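Long-range contact in fructose-bisphosphate aldolase (PDB 2FJK), which belongs to the class II aldolases and folds as a TIM barrel, with 1,3-dihydroxyacetonephosphate bound in its pocket: residues 157-162 and 198-203. Numbering follows the deposited sequence.
Sequences EARIFM and AKLVPA
Apolar packing of Ala158, Arg159 and Met162 against Leu200, Val201 and Ala203 joins two neighbouring outer elements of a TIM barrel: helix 155-164, and the end of helix 191-200 with the turn that leads into strand 205-207. The backbones come closest at Arg159 and Val201, whose CA atoms lie 5.4 Å apart, and the two segments together bury 281 Å². Val201 sits between Ala158 and Met162, one methyl to each. Its CG2, set beside its own backbone N, reaches Ala158 CB at 3.6 Å and comes equally near the backbone N of Arg159; CG1, anti to that of Val201 itself (chi1 -175°), turns instead to Met162 CG at 3.9 Å. The two branches thus divide successive turns of the helix between them, and Leu170 also touches Val201 and Met162. On the flank, with CG anti to the backbone N (chi1 177°), the Arg159 chain starts out beside its own carbonyl carbon and then bends at chi3, which lays it obliquely across Leu200, whose CB lies in the guanidinium plane at its edge. The modelled approach of Arg159 NH2 to Leu200 CD2, 3.0 Å, is implausibly close and its detail doubtful; Pro155 and Glu156 also touch the leucine. At the helix end and the start of the turn, Arg13 of helix 6-14 hydrogen-bonds the carbonyl oxygens of Ala198 and Val201. Met162 is modelled as selenomethionine; its bent chain brings its end to the residue two before strand 205-207, where methyl CE meets Ala203 CB at 3.5 Å.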
loop_
_atom_site.group_PDB
_atom_site.type_symbol
_atom_site.label_atom_id
_atom_site.label_comp_id
_atom_site.label_asym_id
_atom_site.label_seq_id
_atom_site.Cartn_x
_atom_site.Cartn_y
_atom_site.Cartn_z
ATOM N N GLU A 157 8.258 -39.712 -15.599
ATOM C CA GLU A 157 7.803 -39.331 -14.268
ATOM C C GLU A 157 7.383 -37.871 -14.272
ATOM O O GLU A 157 6.412 -37.492 -13.621
ATOM C CB GLU A 157 8.918 -39.520 -13.240
ATOM C CG GLU A 157 9.127 -40.941 -12.778
ATOM C CD GLU A 157 10.169 -41.030 -11.681
ATOM O OE1 GLU A 157 10.076 -40.240 -10.717
ATOM O OE2 GLU A 157 11.073 -41.892 -11.780
ATOM N N ALA A 158 8.133 -37.057 -15.005
ATOM C CA ALA A 158 7.860 -35.631 -15.092
ATOM C C ALA A 158 6.447 -35.351 -15.604
ATOM O O ALA A 158 5.688 -34.617 -14.967
ATOM C CB ALA A 158 8.893 -34.956 -15.997
ATOM N N ARG A 159 6.095 -35.930 -16.749
ATOM C CA ARG A 159 4.766 -35.720 -17.317
ATOM C C ARG A 159 3.688 -36.114 -16.320
ATOM O O ARG A 159 2.730 -35.371 -16.093
ATOM C CB ARG A 159 4.582 -36.548 -18.589
ATOM C CG ARG A 159 3.184 -36.427 -19.188
ATOM C CD ARG A 159 2.906 -37.528 -20.196
ATOM N NE ARG A 159 3.868 -37.535 -21.293
ATOM C CZ ARG A 159 3.785 -38.335 -22.353
ATOM N NH1 ARG A 159 2.781 -39.197 -22.462
ATOM N NH2 ARG A 159 4.706 -38.274 -23.305
ATOM N N ILE A 160 3.853 -37.294 -15.735
ATOM C CA ILE A 160 2.898 -37.816 -14.767
ATOM C C ILE A 160 2.796 -36.936 -13.525
ATOM O O ILE A 160 1.701 -36.681 -13.030
ATOM C CB ILE A 160 3.273 -39.247 -14.337
ATOM C CG1 ILE A 160 3.265 -40.172 -15.558
ATOM C CG2 ILE A 160 2.282 -39.745 -13.298
ATOM C CD1 ILE A 160 3.755 -41.572 -15.278
ATOM N N PHE A 161 3.943 -36.485 -13.022
ATOM C CA PHE A 161 3.973 -35.626 -11.843
ATOM C C PHE A 161 3.189 -34.356 -12.157
ATOM O O PHE A 161 2.320 -33.947 -11.393
ATOM C CB PHE A 161 5.424 -35.274 -11.490
ATOM C CG PHE A 161 5.568 -34.409 -10.268
ATOM C CD1 PHE A 161 5.183 -34.879 -9.018
ATOM C CD2 PHE A 161 6.117 -33.134 -10.364
ATOM C CE1 PHE A 161 5.344 -34.096 -7.880
ATOM C CE2 PHE A 161 6.286 -32.335 -9.231
ATOM C CZ PHE A 161 5.899 -32.818 -7.986
HETATM N N MSE A 162 3.503 -33.748 -13.297
HETATM C CA MSE A 162 2.844 -32.525 -13.740
HETATM C C MSE A 162 1.341 -32.691 -13.983
HETATM O O MSE A 162 0.568 -31.761 -13.762
HETATM C CB MSE A 162 3.525 -32.003 -15.007
HETATM C CG MSE A 162 4.888 -31.385 -14.744
HETATM SE SE MSE A 162 4.759 -29.905 -13.497
HETATM C CE MSE A 162 4.571 -28.473 -14.790
ATOM N N ALA A 198 11.476 -32.159 -21.835
ATOM C CA ALA A 198 10.793 -31.060 -22.512
ATOM C C ALA A 198 9.791 -31.597 -23.521
ATOM O O ALA A 198 8.690 -31.061 -23.664
ATOM C CB ALA A 198 11.812 -30.151 -23.207
ATOM N N LYS A 199 10.176 -32.666 -24.212
ATOM C CA LYS A 199 9.313 -33.286 -25.210
ATOM C C LYS A 199 8.050 -33.862 -24.588
ATOM O O LYS A 199 7.036 -34.031 -25.263
ATOM C CB LYS A 199 10.068 -34.378 -25.967
ATOM C CG LYS A 199 11.298 -33.881 -26.709
ATOM C CD LYS A 199 11.856 -34.951 -27.630
ATOM C CE LYS A 199 13.086 -34.455 -28.372
ATOM N NZ LYS A 199 13.645 -35.493 -29.279
ATOM N N LEU A 200 8.108 -34.162 -23.297
ATOM C CA LEU A 200 6.957 -34.734 -22.615
ATOM C C LEU A 200 6.246 -33.724 -21.722
ATOM O O LEU A 200 5.069 -33.885 -21.403
ATOM C CB LEU A 200 7.394 -35.947 -21.785
ATOM C CG LEU A 200 8.191 -37.025 -22.533
ATOM C CD1 LEU A 200 8.269 -38.288 -21.679
ATOM C CD2 LEU A 200 7.520 -37.339 -23.867
ATOM N N VAL A 201 6.964 -32.681 -21.323
ATOM C CA VAL A 201 6.389 -31.656 -20.465
ATOM C C VAL A 201 6.414 -30.309 -21.168
ATOM O O VAL A 201 7.456 -29.657 -21.252
ATOM C CB VAL A 201 7.157 -31.552 -19.131
ATOM C CG1 VAL A 201 6.469 -30.556 -18.210
ATOM C CG2 VAL A 201 7.233 -32.922 -18.473
ATOM N N PRO A 202 5.256 -29.874 -21.688
ATOM C CA PRO A 202 5.109 -28.600 -22.398
ATOM C C PRO A 202 5.242 -27.368 -21.501
ATOM O O PRO A 202 5.735 -26.330 -21.936
ATOM C CB PRO A 202 3.725 -28.720 -23.024
ATOM C CG PRO A 202 2.981 -29.517 -22.001
ATOM C CD PRO A 202 3.972 -30.597 -21.637
ATOM N N ALA A 203 4.809 -27.489 -20.250
ATOM C CA ALA A 203 4.887 -26.385 -19.297
ATOM C C ALA A 203 6.299 -25.814 -19.237
ATOM O O ALA A 203 7.264 -26.486 -19.581
ATOM C CB ALA A 203 4.463 -26.859 -17.927
#